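Local coordinates for protein class B carbapenemase GOB-18 (Elizabethkingia meningoseptica, PDB 5K0W) that hydrolyses beta-lactam antibiotics, carbapenems among them, as a zinc-dependent class B3 metallo-beta-lactamase, at residues Leu52-Ile57 with Asn63-Thr68; Pro75-Asn80 with Gln108-Glu113; Leu94-Thr97 with His103-Ala106; Thr97-Asp102 with Val125-Thr130. All blocks are in the same frame, centred on the assembly; numbering follows the deposited sequence.

Contact 1: residues Leu52-Ile57 with Asn63-Thr68; sequences LASYLI and NILINT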
loop_
_atom_site.group_PDB
_atom_site.type_symbol
_atom_site.label_atom_id
_atom_site.label_comp_id
_atom_site.label_asym_id
_atom_site.label_seq_id
_atom_site.Cartn_x
_atom_site.Cartn_y
_atom_site.Cartn_z
ATOM N N LEU A 52 -2.741 -7.777 -5.644
ATOM C CA LEU A 52 -2.960 -6.741 -4.644
ATOM C C LEU A 52 -2.355 -7.069 -3.313
ATOM O O LEU A 52 -2.931 -7.826 -2.525
ATOM C CB LEU A 52 -4.437 -6.307 -4.558
ATOM C CG LEU A 52 -5.086 -5.944 -5.903
ATOM C CD1 LEU A 52 -6.575 -5.657 -5.747
ATOM C CD2 LEU A 52 -4.373 -4.786 -6.562
ATOM N N ALA A 53 -1.165 -6.522 -3.080
ATOM C CA ALA A 53 -0.395 -6.742 -1.862
ATOM C C ALA A 53 -1.064 -6.196 -0.612
ATOM O O ALA A 53 -1.503 -5.038 -0.579
ATOM C CB ALA A 53 1.005 -6.159 -2.007
ATOM N N SER A 54 -1.162 -7.063 0.399
ATOM C CA SER A 54 -1.696 -6.772 1.726
ATOM C C SER A 54 -0.690 -7.355 2.704
ATOM O O SER A 54 -0.354 -8.531 2.605
ATOM C CB SER A 54 -3.087 -7.376 1.922
ATOM O OG SER A 54 -3.568 -7.148 3.237
ATOM N N TYR A 55 -0.163 -6.520 3.597
ATOM C CA TYR A 55 0.880 -6.907 4.546
ATOM C C TYR A 55 0.389 -7.030 5.976
ATOM O O TYR A 55 -0.343 -6.167 6.466
ATOM C CB TYR A 55 2.080 -5.944 4.443
ATOM C CG TYR A 55 2.664 -5.931 3.047
ATOM C CD1 TYR A 55 3.418 -6.999 2.576
ATOM C CD2 TYR A 55 2.373 -4.904 2.163
ATOM C CE1 TYR A 55 3.905 -7.025 1.271
ATOM C CE2 TYR A 55 2.869 -4.911 0.861
ATOM C CZ TYR A 55 3.626 -5.982 0.417
ATOM O OH TYR A 55 4.095 -6.033 -0.864
ATOM N N LEU A 56 0.790 -8.114 6.638
ATOM C CA LEU A 56 0.449 -8.372 8.023
ATOM C C LEU A 56 1.697 -8.387 8.908
ATOM O O LEU A 56 2.648 -9.129 8.643
ATOM C CB LEU A 56 -0.346 -9.672 8.142
ATOM C CG LEU A 56 -0.820 -10.057 9.537
ATOM C CD1 LEU A 56 -2.096 -9.307 9.923
ATOM C CD2 LEU A 56 -1.034 -11.560 9.626
ATOM N N ILE A 57 1.698 -7.533 9.941
ATOM C CA ILE A 57 2.777 -7.448 10.919
ATOM C C ILE A 57 2.213 -7.966 12.232
ATOM O O ILE A 57 1.291 -7.374 12.796
ATOM C CB ILE A 57 3.426 -6.042 11.020
ATOM C CG1 ILE A 57 4.045 -5.632 9.680
ATOM C CG2 ILE A 57 4.478 -6.005 12.131
ATOM C CD1 ILE A 57 4.288 -4.145 9.510
ATOM N N ASN A 63 -1.932 -7.106 16.000
ATOM C CA ASN A 63 -1.513 -7.074 14.597
ATOM C C ASN A 63 -1.774 -5.768 13.869
ATOM O O ASN A 63 -2.677 -5.000 14.221
ATOM C CB ASN A 63 -2.168 -8.204 13.807
ATOM C CG ASN A 63 -1.956 -9.575 14.359
ATOM O OD1 ASN A 63 -0.942 -9.885 14.993
ATOM N ND2 ASN A 63 -2.918 -10.434 14.105
ATOM N N ILE A 64 -0.983 -5.554 12.804
ATOM C CA ILE A 64 -1.087 -4.399 11.927
ATOM C C ILE A 64 -1.336 -4.936 10.529
ATOM O O ILE A 64 -0.698 -5.908 10.111
ATOM C CB ILE A 64 0.202 -3.519 11.982
ATOM C CG1 ILE A 64 0.501 -3.044 13.426
ATOM C CG2 ILE A 64 0.117 -2.338 10.992
ATOM C CD1 ILE A 64 1.947 -2.516 13.719
ATOM N N LEU A 65 -2.277 -4.315 9.819
ATOM C CA LEU A 65 -2.539 -4.674 8.440
ATOM C C LEU A 65 -2.337 -3.446 7.537
ATOM O O LEU A 65 -2.976 -2.409 7.750
ATOM C CB LEU A 65 -3.929 -5.288 8.268
ATOM C CG LEU A 65 -4.203 -5.902 6.896
ATOM C CD1 LEU A 65 -3.613 -7.291 6.797
ATOM C CD2 LEU A 65 -5.692 -5.927 6.603
ATOM N N ILE A 66 -1.398 -3.560 6.569
ATOM C CA ILE A 66 -1.147 -2.511 5.577
ATOM C C ILE A 66 -1.770 -2.982 4.265
ATOM O O ILE A 66 -1.419 -4.061 3.788
ATOM C CB ILE A 66 0.351 -2.133 5.414
ATOM C CG1 ILE A 66 0.990 -1.776 6.749
ATOM C CG2 ILE A 66 0.529 -1.000 4.409
ATOM C CD1 ILE A 66 2.147 -2.581 7.017
ATOM N N ASN A 67 -2.709 -2.188 3.704
ATOM C CA ASN A 67 -3.455 -2.432 2.443
ATOM C C ASN A 67 -4.466 -3.589 2.453
ATOM O O ASN A 67 -4.238 -4.579 3.154
ATOM C CB ASN A 67 -2.562 -2.439 1.194
ATOM C CG ASN A 67 -1.737 -1.187 1.040
ATOM O OD1 ASN A 67 -1.971 -0.145 1.674
ATOM N ND2 ASN A 67 -0.730 -1.279 0.207
ATOM N N THR A 68 -5.595 -3.448 1.686
ATOM C CA THR A 68 -6.669 -4.439 1.700
ATOM C C THR A 68 -7.256 -4.971 0.383
ATOM O O THR A 68 -8.327 -5.593 0.455
ATOM C CB THR A 68 -7.893 -3.909 2.489
ATOM O OG1 THR A 68 -8.620 -2.948 1.701
ATOM C CG2 THR A 68 -7.571 -3.435 3.901
#
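Asn63, near the start of strand 62-66 in a beta hairpin, sets its CB against the carbonyl oxygen of Ile57 and the CD1 methyl of Leu56. Ile64 follows as a hydrogen-bonded antiparallel partner of Ile57: Ile57 N donates to Ile64 O at 2.9 Å, nearly straight at 173°, and Ile64 N returns the bond to Ile57 O. Leu65 faces Leu56 in the next, non-hydrogen-bonded pair. Both leucines hold CG anti to the backbone N (chi1 -170° in Leu65), and this turns their CD1 methyls to each other at 4.0 Å. Leu65 CD1 also lies 3.6 Å from Ser54 OG.

Ile66 restores the hydrogen-bonded pattern with Tyr55: Tyr55 N reaches Ile66 O and Ile66 N reaches Tyr55 O, each at 2.8 Å. On this face the Ile66 CD1 methyl reaches diagonally to Ile57 CD1, 3.6 Å away. Strand geometry ends at Asn67, whose phi is positive (69°), yet the pairing is prolonged by a side chain, as Ser54 OG donates to Asn67 O at 2.7 Å, approaching from outside the carbonyl plane. The Asn67 amide is held by Thr97 OG1 through ND2. The CB of Thr68 points away from strand 55-59, and its OG1 takes a hydrogen bond from Ala106 N.

The hairpin lies within the larger sheet of the metallo-beta-lactamase fold, with strand 44-46 beyond 55-59 and strand 91-95 beyond 62-66. Its Tyr55, Ile57, Ile64 and Ile66 face includes residues that meet strand 165-171 of the second sheet.

Contact 2: residues Pro75-Asn80 with Gln108-Glu113; sequences PIIKAN and QDFKTE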
loop_
_atom_site.group_PDB
_atom_site.type_symbol
_atom_site.label_atom_id
_atom_site.label_comp_id
_atom_site.label_asym_id
_atom_site.label_seq_id
_atom_site.Cartn_x
_atom_site.Cartn_y
_atom_site.Cartn_z
ATOM N N PRO A 75 -12.962 -11.620 1.973
ATOM C CA PRO A 75 -12.923 -13.025 2.403
ATOM C C PRO A 75 -11.547 -13.668 2.214
ATOM O O PRO A 75 -11.139 -14.445 3.079
ATOM C CB PRO A 75 -13.973 -13.697 1.519
ATOM C CG PRO A 75 -14.123 -12.822 0.354
ATOM C CD PRO A 75 -13.914 -11.445 0.853
ATOM N N ILE A 76 -10.822 -13.305 1.114
ATOM C CA ILE A 76 -9.476 -13.787 0.764
ATOM C C ILE A 76 -8.440 -13.432 1.839
ATOM O O ILE A 76 -7.727 -14.321 2.295
ATOM C CB ILE A 76 -9.029 -13.315 -0.650
ATOM C CG1 ILE A 76 -9.931 -13.910 -1.757
ATOM C CG2 ILE A 76 -7.534 -13.657 -0.906
ATOM C CD1 ILE A 76 -9.779 -13.256 -3.148
ATOM N N ILE A 77 -8.344 -12.139 2.226
ATOM C CA ILE A 77 -7.380 -11.675 3.235
ATOM C C ILE A 77 -7.667 -12.327 4.566
ATOM O O ILE A 77 -6.743 -12.820 5.209
ATOM C CB ILE A 77 -7.241 -10.129 3.289
ATOM C CG1 ILE A 77 -6.685 -9.616 1.949
ATOM C CG2 ILE A 77 -6.335 -9.666 4.457
ATOM C CD1 ILE A 77 -7.072 -8.284 1.585
ATOM N N LYS A 78 -8.949 -12.403 4.936
ATOM C CA LYS A 78 -9.400 -13.039 6.174
ATOM C C LYS A 78 -8.982 -14.504 6.205
ATOM O O LYS A 78 -8.445 -14.951 7.214
ATOM C CB LYS A 78 -10.913 -12.886 6.330
ATOM C CG LYS A 78 -11.292 -12.020 7.522
ATOM C CD LYS A 78 -12.669 -11.418 7.389
ATOM C CE LYS A 78 -13.817 -12.388 7.496
ATOM N NZ LYS A 78 -15.054 -11.839 6.879
ATOM N N ALA A 79 -9.141 -15.210 5.073
ATOM C CA ALA A 79 -8.792 -16.623 4.901
ATOM C C ALA A 79 -7.278 -16.832 4.957
ATOM O O ALA A 79 -6.821 -17.809 5.568
ATOM C CB ALA A 79 -9.343 -17.142 3.581
ATOM N N ASN A 80 -6.511 -15.916 4.321
ATOM C CA ASN A 80 -5.044 -15.927 4.285
ATOM C C ASN A 80 -4.481 -15.733 5.699
ATOM O O ASN A 80 -3.561 -16.461 6.088
ATOM C CB ASN A 80 -4.505 -14.848 3.331
ATOM C CG ASN A 80 -4.618 -15.165 1.850
ATOM O OD1 ASN A 80 -4.953 -16.277 1.439
ATOM N ND2 ASN A 80 -4.308 -14.187 1.001
ATOM N N GLN A 108 -13.333 -0.648 5.210
ATOM C CA GLN A 108 -14.503 -0.461 6.062
ATOM C C GLN A 108 -14.930 -1.794 6.653
ATOM O O GLN A 108 -15.230 -1.857 7.847
ATOM C CB GLN A 108 -15.663 0.215 5.310
ATOM C CG GLN A 108 -16.834 0.625 6.220
ATOM C CD GLN A 108 -16.447 1.562 7.343
ATOM O OE1 GLN A 108 -15.365 2.123 7.369
ATOM N NE2 GLN A 108 -17.318 1.725 8.317
ATOM N N ASP A 109 -14.916 -2.857 5.820
ATOM C CA ASP A 109 -15.258 -4.229 6.194
ATOM C C ASP A 109 -14.371 -4.661 7.365
ATOM O O ASP A 109 -14.886 -5.191 8.349
ATOM C CB ASP A 109 -15.088 -5.167 4.980
ATOM C CG ASP A 109 -16.005 -4.886 3.783
ATOM O OD1 ASP A 109 -17.059 -4.233 3.978
ATOM O OD2 ASP A 109 -15.698 -5.374 2.665
ATOM N N PHE A 110 -13.055 -4.346 7.297
ATOM C CA PHE A 110 -12.095 -4.631 8.360
ATOM C C PHE A 110 -12.347 -3.781 9.605
ATOM O O PHE A 110 -12.404 -4.336 10.709
ATOM C CB PHE A 110 -10.646 -4.475 7.883
ATOM C CG PHE A 110 -10.083 -5.755 7.329
ATOM C CD1 PHE A 110 -9.772 -6.821 8.168
ATOM C CD2 PHE A 110 -9.884 -5.910 5.963
ATOM C CE1 PHE A 110 -9.290 -8.033 7.648
ATOM C CE2 PHE A 110 -9.388 -7.118 5.443
ATOM C CZ PHE A 110 -9.097 -8.173 6.291
ATOM N N LYS A 111 -12.523 -2.449 9.430
ATOM C CA LYS A 111 -12.770 -1.528 10.547
ATOM C C LYS A 111 -13.982 -1.908 11.400
ATOM O O LYS A 111 -13.876 -1.865 12.626
ATOM C CB LYS A 111 -12.848 -0.070 10.083
ATOM C CG LYS A 111 -12.310 0.896 11.129
ATOM C CD LYS A 111 -12.708 2.319 10.821
ATOM C CE LYS A 111 -12.730 3.180 12.055
ATOM N NZ LYS A 111 -13.365 4.499 11.793
ATOM N N THR A 112 -15.105 -2.315 10.759
ATOM C CA THR A 112 -16.331 -2.707 11.466
ATOM C C THR A 112 -16.212 -4.076 12.150
ATOM O O THR A 112 -16.585 -4.210 13.316
ATOM C CB THR A 112 -17.628 -2.561 10.603
ATOM O OG1 THR A 112 -17.675 -3.526 9.559
ATOM C CG2 THR A 112 -17.812 -1.172 10.023
ATOM N N GLU A 113 -15.689 -5.079 11.439
ATOM C CA GLU A 113 -15.566 -6.444 11.951
ATOM C C GLU A 113 -14.507 -6.665 13.023
ATOM O O GLU A 113 -14.604 -7.654 13.759
ATOM C CB GLU A 113 -15.390 -7.449 10.802
ATOM C CG GLU A 113 -16.701 -8.074 10.367
ATOM C CD GLU A 113 -16.607 -9.142 9.297
ATOM O OE1 GLU A 113 -15.757 -10.056 9.428
ATOM O OE2 GLU A 113 -17.417 -9.087 8.342
#
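Lys78 and Glu113 join the two helices by a salt bridge, in which Lys78 NZ donates to Glu113 OE1 at 3.2 Å. The ammonium group meets the carboxylate on its syn side, 15° out of the plane, and sits farther from the second oxygen, with Glu113 OE2 at 3.9 Å from Lys78 NZ. Lysine reaches this place by bending: its CB points to one side of the other helix, and the turn at chi3 (70°) brings the amine round, whereas Glu113 is extended beyond CG. The two chains cross at about a right angle, and both also touch Tyr88 at the partly exposed border of the contact.

Inward from the charges, the Phe110 ring fits against Ile77. The CG2 methyl of Ile77 lies 3.6 Å from Phe110 CZ and approaches obliquely, while Ile77 CB is 4.0 Å from the same carbon. Next in sequence, the Lys78 backbone N stands near the end of this ring, at 4.4 Å from Phe110 CZ.

The axes stay 11.7 Å apart at an angle of 54°, so the helices meet through side chains and not backbone to backbone. Phe110 also packs edge-to-face on Phe74 of helix 73-83, and it seats helix 107-114 on Ile91 and Leu94 of strand 91-95, while Ile77 of helix 73-83 touches Ser54 and Thr68 at the ends of strands 55-59 and 62-66.

Contact 3: residues Leu94-Thr97 with His103-Ala106; sequences LLLT and HTGA. With ZN (zinc ion), chain C.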
loop_
_atom_site.group_PDB
_atom_site.type_symbol
_atom_site.label_atom_id
_atom_site.label_comp_id
_atom_site.label_asym_id
_atom_site.label_seq_id
_atom_site.Cartn_x
_atom_site.Cartn_y
_atom_site.Cartn_z
ATOM N N LEU A 94 -4.898 -0.391 11.146
ATOM C CA LEU A 94 -5.052 -0.492 9.697
ATOM C C LEU A 94 -4.264 0.658 9.040
ATOM O O LEU A 94 -4.429 1.809 9.447
ATOM C CB LEU A 94 -6.543 -0.438 9.303
ATOM C CG LEU A 94 -7.366 -1.670 9.687
ATOM C CD1 LEU A 94 -8.821 -1.325 9.900
ATOM C CD2 LEU A 94 -7.207 -2.775 8.650
ATOM N N LEU A 95 -3.371 0.340 8.076
ATOM C CA LEU A 95 -2.548 1.329 7.353
ATOM C C LEU A 95 -2.709 1.240 5.823
ATOM O O LEU A 95 -3.171 0.220 5.306
ATOM C CB LEU A 95 -1.066 1.291 7.776
ATOM C CG LEU A 95 -0.762 1.468 9.281
ATOM C CD1 LEU A 95 0.696 1.154 9.587
ATOM C CD2 LEU A 95 -1.060 2.877 9.749
ATOM N N LEU A 96 -2.341 2.324 5.108
ATOM C CA LEU A 96 -2.502 2.475 3.662
ATOM C C LEU A 96 -1.279 3.022 2.970
ATOM O O LEU A 96 -0.667 3.958 3.479
ATOM C CB LEU A 96 -3.624 3.495 3.413
ATOM C CG LEU A 96 -5.012 2.993 3.068
ATOM C CD1 LEU A 96 -5.898 4.163 2.726
ATOM C CD2 LEU A 96 -4.972 2.003 1.908
ATOM N N THR A 97 -0.998 2.551 1.751
ATOM C CA THR A 97 0.108 3.113 0.972
ATOM C C THR A 97 -0.408 4.106 -0.077
ATOM O O THR A 97 0.375 4.913 -0.577
ATOM C CB THR A 97 1.016 2.025 0.366
ATOM O OG1 THR A 97 0.241 1.171 -0.474
ATOM C CG2 THR A 97 1.774 1.227 1.422
ATOM N N HIS A 103 -6.728 -0.892 -2.923
ATOM C CA HIS A 103 -5.974 -1.025 -1.667
ATOM C C HIS A 103 -6.857 -0.634 -0.467
ATOM O O HIS A 103 -6.483 -0.903 0.676
ATOM C CB HIS A 103 -4.677 -0.185 -1.680
ATOM C CG HIS A 103 -3.850 -0.359 -2.919
ATOM N ND1 HIS A 103 -2.932 -1.388 -3.043
ATOM C CD2 HIS A 103 -3.873 0.344 -4.071
ATOM C CE1 HIS A 103 -2.413 -1.258 -4.248
ATOM N NE2 HIS A 103 -2.948 -0.231 -4.903
ATOM N N THR A 104 -8.033 -0.009 -0.736
ATOM C CA THR A 104 -8.970 0.468 0.293
ATOM C C THR A 104 -10.328 -0.252 0.299
ATOM O O THR A 104 -11.146 0.046 1.165
ATOM C CB THR A 104 -9.276 1.973 0.077
ATOM O OG1 THR A 104 -9.959 2.124 -1.166
ATOM C CG2 THR A 104 -8.045 2.850 0.082
ATOM N N GLY A 105 -10.616 -1.057 -0.712
ATOM C CA GLY A 105 -11.915 -1.706 -0.853
ATOM C C GLY A 105 -12.460 -2.486 0.338
ATOM O O GLY A 105 -13.675 -2.498 0.552
ATOM N N ALA A 106 -11.578 -3.161 1.115
ATOM C CA ALA A 106 -12.007 -3.943 2.273
ATOM C C ALA A 106 -11.770 -3.246 3.597
ATOM O O ALA A 106 -12.034 -3.845 4.637
ATOM C CB ALA A 106 -11.348 -5.306 2.264
HETATM ZN ZN ZN C . -2.920 -0.075 -6.996
HETATM O O HOH W 1 -2.444 1.619 -8.071
#
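Leu96 and Thr104 come together through their first torsions. In Leu96 chi1 stands at -100°, away from a staggered value, and chi2 is extended, which carries both methyls toward His103 and Thr104 of the short helix 101-104. In Thr104, with OG1 between the backbone N and the carbonyl carbon (chi1 65°), CG2 is left anti to the carbonyl carbon and facing the leucine, while OG1 makes a weak hydrogen bond with His100 O. Thr104 CG2 thus sits at 3.7 Å from Leu96 CD1 and equally far from Leu96 CD2, the side chains crossing at about a right angle. Leu96 CD2 also touches the backbone of His103, 3.5 Å from its carbonyl oxygen; no hydrogen bond joins the two segments.

His103 sends its ring in another direction, to the active site, where His103 NE2 binds a zinc ion at 2.1 Å. Water 1, the Asp102 carboxylate and His241 complete the four ligands of that metal. Leucine packing on the His103-Thr104 backbone therefore lies directly behind a metal ligand.

Strand 91-95 runs between 62-66 and 117-121, and Leu96, just past its end, also contacts Phe118 and Val120 of strand 117-121 and Leu107 of helix 107-114.

Contact 4: residues Thr97-Asp102 with Val125-Thr130; sequences TQAHYD and VDVLRT. With ZN (zinc ion), chain D; ZN (zinc ion), chain C.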
loop_
_atom_site.group_PDB
_atom_site.type_symbol
_atom_site.label_atom_id
_atom_site.label_comp_id
_atom_site.label_asym_id
_atom_site.label_seq_id
_atom_site.Cartn_x
_atom_site.Cartn_y
_atom_site.Cartn_z
ATOM N N THR A 97 -0.998 2.551 1.751
ATOM C CA THR A 97 0.108 3.113 0.972
ATOM C C THR A 97 -0.408 4.106 -0.077
ATOM O O THR A 97 0.375 4.913 -0.577
ATOM C CB THR A 97 1.016 2.025 0.366
ATOM O OG1 THR A 97 0.241 1.171 -0.474
ATOM C CG2 THR A 97 1.774 1.227 1.422
ATOM N N GLN A 98 -1.721 4.034 -0.414
ATOM C CA GLN A 98 -2.398 4.882 -1.394
ATOM C C GLN A 98 -3.929 4.731 -1.256
ATOM O O GLN A 98 -4.406 3.629 -0.969
ATOM C CB GLN A 98 -1.935 4.563 -2.838
ATOM C CG GLN A 98 -2.050 3.093 -3.226
ATOM C CD GLN A 98 -1.942 2.883 -4.713
ATOM O OE1 GLN A 98 -2.900 3.122 -5.461
ATOM N NE2 GLN A 98 -0.787 2.363 -5.168
ATOM N N ALA A 99 -4.690 5.836 -1.468
ATOM C CA ALA A 99 -6.159 5.856 -1.340
ATOM C C ALA A 99 -6.917 5.573 -2.634
ATOM O O ALA A 99 -7.697 6.407 -3.115
ATOM C CB ALA A 99 -6.638 7.153 -0.693
ATOM N N HIS A 100 -6.680 4.368 -3.193
ATOM C CA HIS A 100 -7.364 3.846 -4.379
ATOM C C HIS A 100 -8.101 2.578 -3.980
ATOM O O HIS A 100 -7.584 1.825 -3.146
ATOM C CB HIS A 100 -6.370 3.572 -5.504
ATOM C CG HIS A 100 -5.923 4.791 -6.245
ATOM N ND1 HIS A 100 -4.758 4.793 -6.971
ATOM C CD2 HIS A 100 -6.502 6.006 -6.349
ATOM C CE1 HIS A 100 -4.666 6.002 -7.493
ATOM N NE2 HIS A 100 -5.701 6.758 -7.163
ATOM N N TYR A 101 -9.315 2.350 -4.548
ATOM C CA TYR A 101 -10.196 1.190 -4.275
ATOM C C TYR A 101 -9.487 -0.178 -4.245
ATOM O O TYR A 101 -9.913 -1.066 -3.507
ATOM C CB TYR A 101 -11.422 1.163 -5.215
ATOM C CG TYR A 101 -11.133 0.637 -6.599
ATOM C CD1 TYR A 101 -10.543 1.443 -7.561
ATOM C CD2 TYR A 101 -11.450 -0.672 -6.951
ATOM C CE1 TYR A 101 -10.251 0.956 -8.835
ATOM C CE2 TYR A 101 -11.171 -1.169 -8.229
ATOM C CZ TYR A 101 -10.565 -0.349 -9.166
ATOM O OH TYR A 101 -10.292 -0.816 -10.427
ATOM N N ASP A 102 -8.419 -0.345 -5.052
ATOM C CA ASP A 102 -7.660 -1.593 -5.123
ATOM C C ASP A 102 -6.729 -1.814 -3.904
ATOM O O ASP A 102 -6.041 -2.827 -3.844
ATOM C CB ASP A 102 -6.927 -1.736 -6.474
ATOM C CG ASP A 102 -5.921 -0.649 -6.787
ATOM O OD1 ASP A 102 -6.268 0.551 -6.630
ATOM O OD2 ASP A 102 -4.806 -0.990 -7.256
ATOM N N VAL A 125 -7.153 12.052 3.454
ATOM C CA VAL A 125 -8.347 12.089 4.289
ATOM C C VAL A 125 -9.684 12.251 3.539
ATOM O O VAL A 125 -10.565 11.405 3.709
ATOM C CB VAL A 125 -8.158 13.083 5.457
ATOM C CG1 VAL A 125 -9.480 13.600 6.017
ATOM C CG2 VAL A 125 -7.336 12.432 6.549
ATOM N N ASP A 126 -9.826 13.316 2.707
ATOM C CA ASP A 126 -11.048 13.588 1.949
ATOM C C ASP A 126 -11.416 12.475 0.984
ATOM O O ASP A 126 -12.580 12.080 0.958
ATOM C CB ASP A 126 -11.039 14.983 1.296
ATOM C CG ASP A 126 -11.287 16.127 2.288
ATOM O OD1 ASP A 126 -12.024 15.906 3.291
ATOM O OD2 ASP A 126 -10.738 17.240 2.070
ATOM N N VAL A 127 -10.425 11.891 0.272
ATOM C CA VAL A 127 -10.657 10.751 -0.632
ATOM C C VAL A 127 -11.296 9.562 0.139
ATOM O O VAL A 127 -12.222 8.911 -0.368
ATOM C CB VAL A 127 -9.359 10.363 -1.402
ATOM C CG1 VAL A 127 -9.554 9.103 -2.248
ATOM C CG2 VAL A 127 -8.879 11.516 -2.272
ATOM N N LEU A 128 -10.828 9.327 1.372
ATOM C CA LEU A 128 -11.315 8.229 2.196
ATOM C C LEU A 128 -12.706 8.439 2.772
ATOM O O LEU A 128 -13.509 7.504 2.791
ATOM C CB LEU A 128 -10.292 7.848 3.265
ATOM C CG LEU A 128 -9.102 7.075 2.699
ATOM C CD1 LEU A 128 -7.836 7.461 3.372
ATOM C CD2 LEU A 128 -9.336 5.581 2.756
ATOM N N ARG A 129 -13.004 9.671 3.193
ATOM C CA ARG A 129 -14.296 10.044 3.762
ATOM C C ARG A 129 -15.399 10.088 2.692
ATOM O O ARG A 129 -16.570 9.888 3.027
ATOM C CB ARG A 129 -14.184 11.390 4.496
ATOM C CG ARG A 129 -13.266 11.345 5.708
ATOM C CD ARG A 129 -13.160 12.703 6.368
ATOM N NE ARG A 129 -14.160 12.864 7.424
ATOM C CZ ARG A 129 -13.903 12.766 8.726
ATOM N NH1 ARG A 129 -12.666 12.524 9.151
ATOM N NH2 ARG A 129 -14.877 12.923 9.613
ATOM N N THR A 130 -15.021 10.353 1.418
ATOM C CA THR A 130 -15.930 10.441 0.274
ATOM C C THR A 130 -15.940 9.176 -0.588
ATOM O O THR A 130 -16.565 9.174 -1.651
ATOM C CB THR A 130 -15.627 11.654 -0.606
ATOM O OG1 THR A 130 -14.443 11.425 -1.374
ATOM C CG2 THR A 130 -15.592 12.966 0.161
HETATM ZN ZN ZN D . -3.320 3.390 -7.435
HETATM ZN ZN ZN C . -2.920 -0.075 -6.996
HETATM O O HOH W 1 -2.444 1.619 -8.071
HETATM O O HOH W 2 -3.984 3.425 -9.542
#
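Ala99 packs on Val127 from within the zinc-binding motif of the metallo-beta-lactamase fold, HxHxDH in the family, with Gln98 here at the place of the first histidine. The apolar contact is small. Ala99 CB lies 3.8 Å from Val127 CG1 and 4.2 Å from Leu128 CG, the same valine methyl also lying beside the Ala99 carbonyl oxygen. CG1 is put there by a chi1 of 175°, and helix 125-129 thus backs the loop without any hydrogen bond to it.

Metal coordination engages Gln98, His100 and Asp102. One zinc ion is held by Gln98 OE1 at 2.0 Å, His100 ND1 at 2.1 Å, His175 and waters 1 and 2. Asp102 OD2 binds the second zinc at 2.1 Å, with His103 and His241 as its further protein ligands, and water 1 bridges the two metals. Asn199 OD1 accepts a hydrogen bond from Gln98 NE2, which helps to fix the amide with its oxygen turned to the metal.

Hydrogen bonds from Thr130, just past helix 125-129, close its C-terminal end. Asp126 O accepts twice from Thr130, from the backbone N at 3.0 Å and from OG1 at 3.1 Å, the hydroxyl tilted 31° out of the carbonyl plane.

How the contacts relate
Contacts 3 and 4, centred 8 Å apart, meet at the dizinc site, share Thr97 and both supply ligands to the zinc ion that water 1 links to its partner; Leu96 CD1 and Leu128 CD2 touch at 3.7 Å, so the apolar contacts of the two are continuous. Contacts 1 and 2 lie progressively farther from the metals, the Asn67 side chain about 8 Å and the Ile77 side chain about 13 Å from a zinc. Strands 62-66 and 91-95 pair contact 1 with contact 3, Leu65 O and Leu95 N being 2.8 Å apart. Contact 2 packs on contact 1 through Phe110 and on contact 3 through Leu94. Contacts 2 and 4 do not touch, their centres about 17 Å apart.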